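Local coordinates for protein putative mannose-1-phosphate guanylyl transferase (Thermus thermophilus, PDB 2CU2) that probably catalyses transfer of a guanylyl group from GTP to mannose 1-phosphate, forming GDP-mannose, at residues V135-R140 against G249-D254; Y150-P155 against G165-P170; D83-V88 against P229-D234; T124-A129 against V189-P194. One frame throughout, in Å; residues are numbered along the deposited sequence.

In the fold
All four contacts lie in the nucleotidyltransferase region, and contacts 1, 2 and 4 reach its large mixed sheet. Contacts 1 and 4 are the buried ones: strand 134-139 of contact 1 pairs with strand 184-192 of contact 4, Val135 and Leu137 lying beside Ala191 and Val189. Contact 2 is a partly buried hairpin that meets contact 1 through Ala136 and Ile151. Contact 3, also partly buried, joins helix 83-98 to the loop leading into helix 233-238 and touches contact 4 at Phe190. The chemistry differs accordingly: backbone pairing in contact 2, hydroxyl and carbonyl bonds to backbone amides in contact 3, purely apolar packing in contact 4, and mixed aromatic packing with waters in contact 1.

Contact 1: V135-R140 against G249-D254; sequences VALGLR and GRFPWD
At the end of parallel strands 134-139 and 244-249 in the large mixed sheet, Leu139 fits against the chain that turns back through Gly249 to Trp253. Gly249 N donates to Gly138 O at 2.8 Å, a bond of 157° at the hydrogen. Just beyond, water 2 bridges Arg140 N and Gly249 O. Gly249 suits this place because a side chain would press on both leucines and collide with Phe251.

Leu139 divides its two methyls between two aromatic residues. CD1 sits over one face of the Trp253 indole, 3.6 Å from the centroid of the five-membered ring, in a CH-pi contact; CD2 approaches Phe251 CE1 obliquely at 3.8 Å. The indole is carried across Leu139 at about a right angle by a chi1 of 173°, with CG beside the carbonyl carbon. Leu137 reaches Phe251 from the opposite direction, its CD2 4.0 Å from CZ at the ring edge. A leucine in place of Trp253 would probably deprive Leu139 CD1 of the flat surface it rests on and open a gap beside Tyr148 and His110, which meet the indole.

On the exposed side, Arg140 NH2 and Arg250 NH2 both donate to water 1, at 3.0 and 2.8 Å, and the water thus links two like-charged groups. The whole belongs to a parallel strand pair inside the mixed sheet of a GT-A clan nucleotidyltransferase region, with Phe251 and Trp253 of the chain leaving strand 244-249 packed on Leu137 and Leu139.

Contact 2: Y150-P155 against G165-P170; sequences YIRLGP and GFVEKP
Three backbone hydrogen bonds join Tyr150-Arg152 to Gly165-Val167. Tyr150 and Val167 form an antiparallel hydrogen-bonded pair, with Tyr150 N to Val167 O and Val167 N to Tyr150 O both 3.0 Å. Arg152 N gives the shorter bond, 2.7 Å to Gly165 O and nearly straight at 171°. Ile151 and Phe166 lie between as a non-hydrogen-bonded pair.

The Arg152 side chain runs extended from CG to NE and crosses Val167 at about a right angle, so that Val167 CG1 lies over one face of the guanidinium, 3.6 Å from NH2. The guanidinium turns its edge, at NH1, to Gly165 CA, where a CB would clash; Gly165 also has backbone angles that a side chain would not tolerate. On the opposite face of the sheet from Tyr150 and Val167, Ile151 and Phe166 point the same way side by side, CD1 of the isoleucine 3.5 Å from CE2 of the ring. Beta-branched and aromatic residues suit such extended backbone. Pro170 CD meets Tyr150 CE1 at 3.8 Å, while Tyr150 OH bonds to Glu145 O and Trp185 NE1.

The hairpin is flanked by strand 184-192, which pairs with 150-157, and by strand 244-249, which pairs with 160-167; helix 172-180 covers Tyr150, Val167 and Pro170.

Contact 3: D83-V88 against P229-D234; sequences DTAGAV and PKISID
Hydrogen bonding comes first: Thr84 OG1 accepts a hydrogen bond from Ile233 N at 2.7 Å and 165°, gripping the first turn of helix 233-238. With chi1 at 66°, OG1 sits between its own backbone N and carbonyl carbon, turned to this amide; threonine suits the place by offering an acceptor on a short side chain. Ala85 N makes a second, bent bond, 3.1 Å to Ile231 O, whose position is less sure. Ser232 is the N-cap of helix 233-238, its OG bonded to Tyr235 N.

Among charged groups, Asp83 OD1 is 3.2 Å from Ser232 N, too poorly angled for a hydrogen bond, and Asp83 CB is 4.2 Å from Lys230 CG. Within its own segment, Asp83 OD2 accepts weakly from Thr84 N, at 2.9 Å. A leucine in place of Asp83 would probably leave the Thr84 amide without this acceptor and Lys230 without a nearby opposite charge.

Apolar contacts are few: the Val88 and Ile233 side chains cross at about a right angle, valine CG2 4.1 Å from isoleucine CG1, and Ala85 CB is 3.5 Å from Ile231 CG2.

Helix 83-98 also sets Thr84 and Ala87 on Met8 of strand 3-8, while Ala85 and Ile231 both touch His208 of helix 206-216.

Contact 4: T124-A129 against V189-P194; sequences TMLEAA and VFAFAP
Met125 reaches from helix 115-128 across to strand 184-192 and lays its methyl on the strand backbone. Its CG stands anti to the carbonyl carbon (chi1 -82°), the chain continues extended through chi2, and it then bends at chi3 (58°). That last turn brings CE alongside the peptide linking Phe190 to Ala191, 3.5 Å from Ala191 N. The same methyl is 3.7 Å from Ala191 CB and 3.8 Å from Val189 CG1, and so fills the notch between the two strand side chains on this face. Val189 CG1, anti to its own backbone N, is the branch that receives the methionine. A flexible, unbranched methionine suits the site because it can bend at the sulfur to follow the strand.

Ala191 is small enough for the helix to come close, its CB 3.8 Å from Met125 CB. Leu126 CD2 is 4.3 Å from Ala191 CB, a looser touch, the main direction of the leucine being away from the strand. Farther along the segment, Ala129 places CB 3.7 Å from Ala191 O, another small residue where the chains come close. The short helical and strand segments approach to 7.1 Å between axes and cross at -39°.

Phe190 and Phe192 point to the other side of the sheet, where Phe190 touches Asp234 and Met238 of helix 233-238. Strands 102-107 and 134-139 flank the strand and take up its backbone bonds at Phe190, Ala191 and Phe192. With no hydrogen bond between helix and strand, the contact rests on close apolar fit, and its cohesion depends on the shapes of methionine, valine and alanine rather than on polar pairing.

Contact 1: V135-R140 against G249-D254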
loop_
_atom_site.group_PDB
_atom_site.type_symbol
_atom_site.label_atom_id
_atom_site.label_comp_id
_atom_site.label_asym_id
_atom_site.label_seq_id
_atom_site.Cartn_x
_atom_site.Cartn_y
_atom_site.Cartn_z
ATOM N N VAL A 135 -0.209 -32.403 -31.107
ATOM C CA VAL A 135 -1.500 -31.847 -30.709
ATOM C C VAL A 135 -1.371 -30.633 -29.790
ATOM O O VAL A 135 -0.572 -30.634 -28.855
ATOM C CB VAL A 135 -2.370 -32.921 -29.985
ATOM C CG1 VAL A 135 -3.810 -32.415 -29.818
ATOM C CG2 VAL A 135 -2.348 -34.231 -30.766
ATOM N N ALA A 136 -2.173 -29.604 -30.056
ATOM C CA ALA A 136 -2.159 -28.388 -29.253
ATOM C C ALA A 136 -3.524 -28.130 -28.624
ATOM O O ALA A 136 -4.544 -28.678 -29.065
ATOM C CB ALA A 136 -1.739 -27.190 -30.110
ATOM N N LEU A 137 -3.526 -27.303 -27.580
ATOM C CA LEU A 137 -4.747 -26.944 -26.857
ATOM C C LEU A 137 -5.156 -25.542 -27.255
ATOM O O LEU A 137 -4.347 -24.614 -27.201
ATOM C CB LEU A 137 -4.516 -26.982 -25.339
ATOM C CG LEU A 137 -5.608 -26.369 -24.434
ATOM C CD1 LEU A 137 -6.866 -27.232 -24.445
ATOM C CD2 LEU A 137 -5.073 -26.247 -23.008
ATOM N N GLY A 138 -6.414 -25.396 -27.655
ATOM C CA GLY A 138 -6.928 -24.102 -28.055
ATOM C C GLY A 138 -8.064 -23.659 -27.147
ATOM O O GLY A 138 -8.727 -24.480 -26.515
ATOM N N LEU A 139 -8.283 -22.351 -27.073
ATOM C CA LEU A 139 -9.343 -21.797 -26.248
ATOM C C LEU A 139 -9.998 -20.636 -26.981
ATOM O O LEU A 139 -9.312 -19.791 -27.549
ATOM C CB LEU A 139 -8.764 -21.331 -24.913
ATOM C CG LEU A 139 -8.178 -22.532 -24.163
ATOM C CD1 LEU A 139 -6.966 -22.128 -23.386
ATOM C CD2 LEU A 139 -9.251 -23.148 -23.267
ATOM N N ARG A 140 -11.326 -20.620 -26.980
ATOM C CA ARG A 140 -12.085 -19.559 -27.627
ATOM C C ARG A 140 -11.722 -18.250 -26.923
ATOM O O ARG A 140 -11.866 -18.131 -25.711
ATOM C CB ARG A 140 -13.590 -19.821 -27.489
ATOM C CG ARG A 140 -14.122 -20.990 -28.303
ATOM C CD ARG A 140 -14.031 -20.721 -29.803
ATOM N NE ARG A 140 -14.562 -21.838 -30.580
ATOM C CZ ARG A 140 -14.453 -21.954 -31.900
ATOM N NH1 ARG A 140 -13.831 -21.019 -32.609
ATOM N NH2 ARG A 140 -14.959 -23.016 -32.513
ATOM N N GLY A 249 -10.391 -26.507 -25.502
ATOM C CA GLY A 249 -10.779 -26.582 -24.098
ATOM C C GLY A 249 -11.859 -25.545 -23.782
ATOM O O GLY A 249 -11.823 -24.410 -24.236
ATOM N N ARG A 250 -12.873 -25.979 -23.008
ATOM C CA ARG A 250 -13.990 -25.080 -22.729
ATOM C C ARG A 250 -14.034 -24.654 -21.261
ATOM O O ARG A 250 -14.993 -24.062 -20.783
ATOM C CB ARG A 250 -15.282 -25.805 -23.096
ATOM C CG ARG A 250 -15.243 -26.396 -24.503
ATOM C CD ARG A 250 -16.643 -26.483 -25.119
ATOM N NE ARG A 250 -16.571 -27.004 -26.486
ATOM C CZ ARG A 250 -16.212 -26.143 -27.455
ATOM N NH1 ARG A 250 -15.926 -24.888 -27.156
ATOM N NH2 ARG A 250 -16.133 -26.566 -28.721
ATOM N N PHE A 251 -12.949 -24.961 -20.528
ATOM C CA PHE A 251 -12.818 -24.427 -19.183
ATOM C C PHE A 251 -12.245 -23.009 -19.175
ATOM O O PHE A 251 -11.579 -22.578 -20.107
ATOM C CB PHE A 251 -11.896 -25.362 -18.403
ATOM C CG PHE A 251 -10.666 -25.653 -19.213
ATOM C CD1 PHE A 251 -9.642 -24.715 -19.269
ATOM C CD2 PHE A 251 -10.567 -26.841 -19.917
ATOM C CE1 PHE A 251 -8.516 -24.971 -20.038
ATOM C CE2 PHE A 251 -9.433 -27.092 -20.684
ATOM C CZ PHE A 251 -8.404 -26.160 -20.746
ATOM N N PRO A 252 -12.563 -22.269 -18.096
ATOM C CA PRO A 252 -11.985 -20.952 -17.893
ATOM C C PRO A 252 -10.457 -21.028 -17.843
ATOM O O PRO A 252 -9.871 -21.918 -17.239
ATOM C CB PRO A 252 -12.532 -20.398 -16.577
ATOM C CG PRO A 252 -13.798 -21.202 -16.293
ATOM C CD PRO A 252 -13.473 -22.598 -17.009
ATOM N N TRP A 253 -9.819 -20.076 -18.549
ATOM C CA TRP A 253 -8.367 -20.154 -18.652
ATOM C C TRP A 253 -7.718 -18.774 -18.821
ATOM O O TRP A 253 -8.151 -17.933 -19.597
ATOM C CB TRP A 253 -8.022 -21.045 -19.847
ATOM C CG TRP A 253 -6.565 -21.024 -20.100
ATOM C CD1 TRP A 253 -5.597 -21.894 -19.549
ATOM C CD2 TRP A 253 -5.857 -20.141 -21.003
ATOM N NE1 TRP A 253 -4.347 -21.649 -20.024
ATOM C CE2 TRP A 253 -4.491 -20.510 -20.966
ATOM C CE3 TRP A 253 -6.260 -19.088 -21.822
ATOM C CZ2 TRP A 253 -3.567 -19.830 -21.743
ATOM C CZ3 TRP A 253 -5.337 -18.408 -22.601
ATOM C CH2 TRP A 253 -3.981 -18.780 -22.556
ATOM N N ASP A 254 -6.663 -18.550 -18.014
ATOM C CA ASP A 254 -5.898 -17.310 -18.121
ATOM C C ASP A 254 -4.415 -17.578 -17.839
ATOM O O ASP A 254 -4.054 -18.403 -17.015
ATOM C CB ASP A 254 -6.446 -16.323 -17.089
ATOM C CG ASP A 254 -6.237 -14.897 -17.583
ATOM O OD1 ASP A 254 -5.086 -14.455 -17.591
ATOM O OD2 ASP A 254 -7.217 -14.242 -17.933
HETATM O O HOH W 1 -16.555 -24.307 -30.368
HETATM O O HOH W 2 -13.045 -22.470 -25.349
#

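Contact 2: Y150-P155 against G165-P170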
loop_
_atom_site.group_PDB
_atom_site.type_symbol
_atom_site.label_atom_id
_atom_site.label_comp_id
_atom_site.label_asym_id
_atom_site.label_seq_id
_atom_site.Cartn_x
_atom_site.Cartn_y
_atom_site.Cartn_z
ATOM N N TYR A 150 -1.982 -17.199 -31.150
ATOM C CA TYR A 150 -3.251 -17.731 -31.628
ATOM C C TYR A 150 -2.992 -18.895 -32.574
ATOM O O TYR A 150 -1.873 -19.071 -33.054
ATOM C CB TYR A 150 -4.051 -16.649 -32.363
ATOM C CG TYR A 150 -4.579 -15.542 -31.468
ATOM C CD1 TYR A 150 -3.708 -14.684 -30.794
ATOM C CD2 TYR A 150 -5.953 -15.353 -31.300
ATOM C CE1 TYR A 150 -4.190 -13.668 -29.977
ATOM C CE2 TYR A 150 -6.447 -14.335 -30.486
ATOM C CZ TYR A 150 -5.557 -13.504 -29.827
ATOM O OH TYR A 150 -6.027 -12.528 -28.996
ATOM N N ILE A 151 -4.033 -19.683 -32.835
ATOM C CA ILE A 151 -3.933 -20.824 -33.737
ATOM C C ILE A 151 -5.065 -20.802 -34.766
ATOM O O ILE A 151 -6.217 -20.550 -34.419
ATOM C CB ILE A 151 -4.032 -22.158 -32.980
ATOM C CG1 ILE A 151 -2.971 -22.230 -31.877
ATOM C CG2 ILE A 151 -3.856 -23.310 -33.959
ATOM C CD1 ILE A 151 -3.092 -23.472 -30.998
ATOM N N ARG A 152 -4.729 -21.069 -36.027
ATOM C CA ARG A 152 -5.721 -21.110 -37.100
ATOM C C ARG A 152 -6.322 -22.500 -37.098
ATOM O O ARG A 152 -5.590 -23.487 -37.084
ATOM C CB ARG A 152 -5.086 -20.895 -38.479
ATOM C CG ARG A 152 -4.297 -19.625 -38.673
ATOM C CD ARG A 152 -4.064 -19.408 -40.172
ATOM N NE ARG A 152 -3.131 -18.323 -40.454
ATOM C CZ ARG A 152 -1.807 -18.435 -40.374
ATOM N NH1 ARG A 152 -1.254 -19.591 -40.020
ATOM N NH2 ARG A 152 -1.036 -17.389 -40.641
ATOM N N LEU A 153 -7.644 -22.589 -37.136
ATOM C CA LEU A 153 -8.291 -23.890 -37.142
ATOM C C LEU A 153 -8.818 -24.290 -38.512
ATOM O O LEU A 153 -9.409 -23.481 -39.223
ATOM C CB LEU A 153 -9.451 -23.912 -36.154
ATOM C CG LEU A 153 -9.164 -23.679 -34.673
ATOM C CD1 LEU A 153 -10.471 -23.848 -33.907
ATOM C CD2 LEU A 153 -8.108 -24.661 -34.169
ATOM N N GLY A 154 -8.588 -25.545 -38.881
ATOM C CA GLY A 154 -9.085 -26.047 -40.147
ATOM C C GLY A 154 -10.397 -26.736 -39.821
ATOM O O GLY A 154 -10.949 -26.498 -38.743
ATOM N N PRO A 155 -10.929 -27.592 -40.710
ATOM C CA PRO A 155 -12.197 -28.268 -40.407
ATOM C C PRO A 155 -12.086 -29.230 -39.225
ATOM O O PRO A 155 -11.003 -29.733 -38.916
ATOM C CB PRO A 155 -12.527 -28.978 -41.721
ATOM C CG PRO A 155 -11.173 -29.292 -42.276
ATOM C CD PRO A 155 -10.420 -28.000 -42.030
ATOM N N GLY A 165 -2.186 -23.344 -38.585
ATOM C CA GLY A 165 -1.231 -22.236 -38.518
ATOM C C GLY A 165 -1.146 -21.617 -37.116
ATOM O O GLY A 165 -2.109 -21.593 -36.361
ATOM N N PHE A 166 0.096 -21.175 -36.823
ATOM C CA PHE A 166 0.397 -20.539 -35.549
ATOM C C PHE A 166 0.875 -19.104 -35.757
ATOM O O PHE A 166 1.795 -18.824 -36.517
ATOM C CB PHE A 166 1.489 -21.354 -34.849
ATOM C CG PHE A 166 0.892 -22.569 -34.205
ATOM C CD1 PHE A 166 0.627 -23.692 -34.978
ATOM C CD2 PHE A 166 0.683 -22.596 -32.836
ATOM C CE1 PHE A 166 0.159 -24.850 -34.373
ATOM C CE2 PHE A 166 0.214 -23.762 -32.236
ATOM C CZ PHE A 166 -0.046 -24.893 -33.000
ATOM N N VAL A 167 0.178 -18.174 -35.082
ATOM C CA VAL A 167 0.558 -16.772 -35.185
ATOM C C VAL A 167 0.986 -16.220 -33.825
ATOM O O VAL A 167 0.361 -16.460 -32.799
ATOM C CB VAL A 167 -0.641 -15.983 -35.716
ATOM C CG1 VAL A 167 -0.924 -16.370 -37.167
ATOM C CG2 VAL A 167 -1.872 -16.272 -34.876
ATOM N N GLU A 168 2.122 -15.502 -33.832
ATOM C CA GLU A 168 2.582 -14.887 -32.594
ATOM C C GLU A 168 1.706 -13.692 -32.208
ATOM O O GLU A 168 0.839 -13.247 -32.950
ATOM C CB GLU A 168 4.041 -14.461 -32.778
ATOM C CG GLU A 168 5.005 -15.378 -32.021
ATOM C CD GLU A 168 6.329 -15.440 -32.746
ATOM O OE1 GLU A 168 7.166 -16.243 -32.362
ATOM O OE2 GLU A 168 6.516 -14.673 -33.689
ATOM N N LYS A 169 1.928 -13.202 -30.976
ATOM C CA LYS A 169 1.097 -12.121 -30.461
ATOM C C LYS A 169 0.962 -10.980 -31.471
ATOM O O LYS A 169 1.935 -10.438 -31.980
ATOM C CB LYS A 169 1.738 -11.620 -29.169
ATOM C CG LYS A 169 3.104 -12.263 -28.921
ATOM C CD LYS A 169 3.627 -11.984 -27.512
ATOM C CE LYS A 169 4.845 -11.057 -27.512
ATOM N NZ LYS A 169 4.646 -9.983 -26.541
ATOM N N PRO A 170 -0.304 -10.651 -31.790
ATOM C CA PRO A 170 -0.623 -9.627 -32.766
ATOM C C PRO A 170 -0.842 -8.262 -32.112
ATOM O O PRO A 170 -0.696 -8.077 -30.909
ATOM C CB PRO A 170 -1.924 -10.071 -33.423
ATOM C CG PRO A 170 -2.707 -10.658 -32.246
ATOM C CD PRO A 170 -1.541 -11.243 -31.310
#

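Contact 3: D83-V88 against P229-D234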
loop_
_atom_site.group_PDB
_atom_site.type_symbol
_atom_site.label_atom_id
_atom_site.label_comp_id
_atom_site.label_asym_id
_atom_site.label_seq_id
_atom_site.Cartn_x
_atom_site.Cartn_y
_atom_site.Cartn_z
ATOM N N ASP A 83 14.318 -21.328 -22.500
ATOM C CA ASP A 83 12.921 -21.322 -22.926
ATOM C C ASP A 83 12.288 -22.714 -22.840
ATOM O O ASP A 83 12.804 -23.628 -22.210
ATOM C CB ASP A 83 12.854 -20.802 -24.364
ATOM C CG ASP A 83 11.725 -19.787 -24.475
ATOM O OD1 ASP A 83 11.879 -18.838 -25.246
ATOM O OD2 ASP A 83 10.722 -19.941 -23.783
ATOM N N THR A 84 11.105 -22.842 -23.473
ATOM C CA THR A 84 10.390 -24.115 -23.429
ATOM C C THR A 84 10.993 -25.140 -24.395
ATOM O O THR A 84 10.895 -26.345 -24.204
ATOM C CB THR A 84 8.930 -23.853 -23.803
ATOM O OG1 THR A 84 8.872 -23.432 -25.167
ATOM C CG2 THR A 84 8.356 -22.740 -22.921
ATOM N N ALA A 85 11.601 -24.696 -25.508
ATOM C CA ALA A 85 12.185 -25.665 -26.418
ATOM C C ALA A 85 13.272 -26.490 -25.726
ATOM O O ALA A 85 13.453 -27.669 -25.998
ATOM C CB ALA A 85 12.771 -24.911 -27.605
ATOM N N GLY A 86 14.002 -25.776 -24.850
ATOM C CA GLY A 86 15.022 -26.445 -24.056
ATOM C C GLY A 86 14.392 -27.382 -23.022
ATOM O O GLY A 86 14.802 -28.521 -22.848
ATOM N N ALA A 87 13.351 -26.924 -22.332
ATOM C CA ALA A 87 12.668 -27.777 -21.367
ATOM C C ALA A 87 12.053 -28.987 -22.078
ATOM O O ALA A 87 12.116 -30.106 -21.580
ATOM C CB ALA A 87 11.587 -26.984 -20.636
ATOM N N VAL A 88 11.463 -28.765 -23.248
ATOM C CA VAL A 88 10.853 -29.859 -23.997
ATOM C C VAL A 88 11.919 -30.884 -24.406
ATOM O O VAL A 88 11.674 -32.090 -24.388
ATOM C CB VAL A 88 10.114 -29.331 -25.246
ATOM C CG1 VAL A 88 9.708 -30.486 -26.144
ATOM C CG2 VAL A 88 8.866 -28.547 -24.817
ATOM N N PRO A 229 20.713 -22.850 -28.381
ATOM C CA PRO A 229 20.080 -21.547 -28.606
ATOM C C PRO A 229 18.772 -21.424 -27.808
ATOM O O PRO A 229 17.992 -22.365 -27.674
ATOM C CB PRO A 229 19.770 -21.489 -30.093
ATOM C CG PRO A 229 19.549 -22.928 -30.531
ATOM C CD PRO A 229 20.547 -23.691 -29.557
ATOM N N LYS A 230 18.525 -20.214 -27.267
ATOM C CA LYS A 230 17.295 -19.981 -26.508
ATOM C C LYS A 230 16.104 -19.717 -27.433
ATOM O O LYS A 230 16.047 -18.729 -28.156
ATOM C CB LYS A 230 17.517 -18.768 -25.588
ATOM C CG LYS A 230 16.276 -18.412 -24.757
ATOM C CD LYS A 230 16.433 -17.095 -23.993
ATOM C CE LYS A 230 15.138 -16.649 -23.301
ATOM N NZ LYS A 230 15.465 -15.899 -22.084
ATOM N N ILE A 231 15.148 -20.668 -27.435
ATOM C CA ILE A 231 13.969 -20.516 -28.282
ATOM C C ILE A 231 12.766 -21.255 -27.700
ATOM O O ILE A 231 12.887 -22.287 -27.048
ATOM C CB ILE A 231 14.305 -21.055 -29.679
ATOM C CG1 ILE A 231 13.185 -20.715 -30.661
ATOM C CG2 ILE A 231 14.441 -22.585 -29.630
ATOM C CD1 ILE A 231 13.541 -21.057 -32.106
ATOM N N SER A 232 11.567 -20.672 -27.906
ATOM C CA SER A 232 10.356 -21.337 -27.447
ATOM C C SER A 232 10.020 -22.518 -28.353
ATOM O O SER A 232 10.459 -22.613 -29.489
ATOM C CB SER A 232 9.207 -20.327 -27.453
ATOM O OG SER A 232 8.614 -20.284 -28.747
ATOM N N ILE A 233 9.254 -23.470 -27.799
ATOM C CA ILE A 233 8.867 -24.607 -28.618
ATOM C C ILE A 233 7.832 -24.198 -29.668
ATOM O O ILE A 233 7.691 -24.805 -30.721
ATOM C CB ILE A 233 8.296 -25.682 -27.699
ATOM C CG1 ILE A 233 8.043 -26.967 -28.490
ATOM C CG2 ILE A 233 6.952 -25.206 -27.120
ATOM C CD1 ILE A 233 9.335 -27.563 -29.054
ATOM N N ASP A 234 7.071 -23.138 -29.331
ATOM C CA ASP A 234 6.059 -22.645 -30.258
ATOM C C ASP A 234 6.687 -22.112 -31.548
ATOM O O ASP A 234 6.237 -22.380 -32.654
ATOM C CB ASP A 234 5.284 -21.524 -29.561
ATOM C CG ASP A 234 4.550 -22.087 -28.353
ATOM O OD1 ASP A 234 5.202 -22.292 -27.329
ATOM O OD2 ASP A 234 3.343 -22.296 -28.441
#

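Contact 4: T124-A129 against V189-P194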
loop_
_atom_site.group_PDB
_atom_site.type_symbol
_atom_site.label_atom_id
_atom_site.label_comp_id
_atom_site.label_asym_id
_atom_site.label_seq_id
_atom_site.Cartn_x
_atom_site.Cartn_y
_atom_site.Cartn_z
ATOM N N THR A 124 -8.246 -36.175 -24.503
ATOM C CA THR A 124 -8.545 -36.143 -25.927
ATOM C C THR A 124 -7.307 -35.813 -26.755
ATOM O O THR A 124 -7.157 -36.294 -27.876
ATOM C CB THR A 124 -9.657 -35.130 -26.222
ATOM O OG1 THR A 124 -10.849 -35.544 -25.541
ATOM C CG2 THR A 124 -9.934 -35.050 -27.710
ATOM N N MET A 125 -6.412 -35.003 -26.200
ATOM C CA MET A 125 -5.187 -34.645 -26.908
ATOM C C MET A 125 -4.292 -35.873 -27.051
ATOM O O MET A 125 -3.678 -36.086 -28.092
ATOM C CB MET A 125 -4.448 -33.532 -26.161
ATOM C CG MET A 125 -4.995 -32.130 -26.445
ATOM S SD MET A 125 -4.160 -30.832 -25.495
ATOM C CE MET A 125 -2.457 -31.058 -26.033
ATOM N N LEU A 126 -4.228 -36.682 -26.001
ATOM C CA LEU A 126 -3.418 -37.893 -26.029
ATOM C C LEU A 126 -3.888 -38.813 -27.159
ATOM O O LEU A 126 -3.073 -39.368 -27.899
ATOM C CB LEU A 126 -3.509 -38.620 -24.686
ATOM C CG LEU A 126 -2.945 -37.838 -23.500
ATOM C CD1 LEU A 126 -3.247 -38.570 -22.193
ATOM C CD2 LEU A 126 -1.441 -37.659 -23.687
ATOM N N GLU A 127 -5.203 -38.952 -27.302
ATOM C CA GLU A 127 -5.786 -39.802 -28.332
ATOM C C GLU A 127 -5.509 -39.262 -29.737
ATOM O O GLU A 127 -5.241 -39.995 -30.679
ATOM C CB GLU A 127 -7.294 -39.874 -28.095
ATOM C CG GLU A 127 -7.643 -40.582 -26.789
ATOM C CD GLU A 127 -9.032 -41.169 -26.899
ATOM O OE1 GLU A 127 -9.941 -40.453 -27.294
ATOM O OE2 GLU A 127 -9.192 -42.348 -26.599
ATOM N N ALA A 128 -5.619 -37.927 -29.868
ATOM C CA ALA A 128 -5.442 -37.314 -31.178
ATOM C C ALA A 128 -3.974 -37.335 -31.598
ATOM O O ALA A 128 -3.605 -37.005 -32.717
ATOM C CB ALA A 128 -5.942 -35.870 -31.099
ATOM N N ALA A 129 -3.118 -37.704 -30.626
ATOM C CA ALA A 129 -1.687 -37.748 -30.896
ATOM C C ALA A 129 -1.267 -39.080 -31.524
ATOM O O ALA A 129 -0.500 -39.851 -30.963
ATOM C CB ALA A 129 -0.952 -37.542 -29.571
ATOM N N VAL A 189 -0.357 -25.971 -24.137
ATOM C CA VAL A 189 -0.273 -27.399 -23.836
ATOM C C VAL A 189 -0.129 -28.241 -25.107
ATOM O O VAL A 189 -0.712 -27.962 -26.146
ATOM C CB VAL A 189 -1.536 -27.808 -23.079
ATOM C CG1 VAL A 189 -1.502 -29.304 -22.777
ATOM C CG2 VAL A 189 -1.627 -27.037 -21.778
ATOM N N PHE A 190 0.712 -29.288 -25.005
ATOM C CA PHE A 190 0.977 -30.107 -26.184
ATOM C C PHE A 190 1.014 -31.602 -25.845
ATOM O O PHE A 190 1.330 -32.006 -24.733
ATOM C CB PHE A 190 2.321 -29.676 -26.774
ATOM C CG PHE A 190 2.297 -28.206 -27.072
ATOM C CD1 PHE A 190 2.869 -27.313 -26.173
ATOM C CD2 PHE A 190 1.722 -27.745 -28.245
ATOM C CE1 PHE A 190 2.867 -25.955 -26.454
ATOM C CE2 PHE A 190 1.727 -26.380 -28.521
ATOM C CZ PHE A 190 2.300 -25.482 -27.630
ATOM N N ALA A 191 0.638 -32.410 -26.853
ATOM C CA ALA A 191 0.661 -33.857 -26.677
ATOM C C ALA A 191 1.172 -34.556 -27.937
ATOM O O ALA A 191 0.716 -34.302 -29.044
ATOM C CB ALA A 191 -0.762 -34.323 -26.366
ATOM N N PHE A 192 2.189 -35.412 -27.733
ATOM C CA PHE A 192 2.763 -36.133 -28.861
ATOM C C PHE A 192 3.567 -37.341 -28.385
ATOM O O PHE A 192 3.987 -37.434 -27.240
ATOM C CB PHE A 192 3.688 -35.175 -29.613
ATOM C CG PHE A 192 4.604 -34.480 -28.646
ATOM C CD1 PHE A 192 5.783 -35.097 -28.244
ATOM C CD2 PHE A 192 4.279 -33.218 -28.173
ATOM C CE1 PHE A 192 6.639 -34.444 -27.367
ATOM C CE2 PHE A 192 5.142 -32.570 -27.295
ATOM C CZ PHE A 192 6.324 -33.178 -26.890
ATOM N N ALA A 193 3.736 -38.314 -29.296
ATOM C CA ALA A 193 4.707 -39.359 -29.013
ATOM C C ALA A 193 6.118 -38.779 -29.076
ATOM O O ALA A 193 6.443 -37.951 -29.921
ATOM C CB ALA A 193 4.550 -40.460 -30.063
ATOM N N PRO A 194 6.959 -39.186 -28.114
ATOM C CA PRO A 194 8.319 -38.682 -28.037
ATOM C C PRO A 194 9.028 -38.689 -29.400
ATOM O O PRO A 194 9.750 -37.767 -29.761
ATOM C CB PRO A 194 9.067 -39.533 -27.017
ATOM C CG PRO A 194 8.020 -40.164 -26.102
ATOM C CD PRO A 194 6.709 -40.125 -27.027
#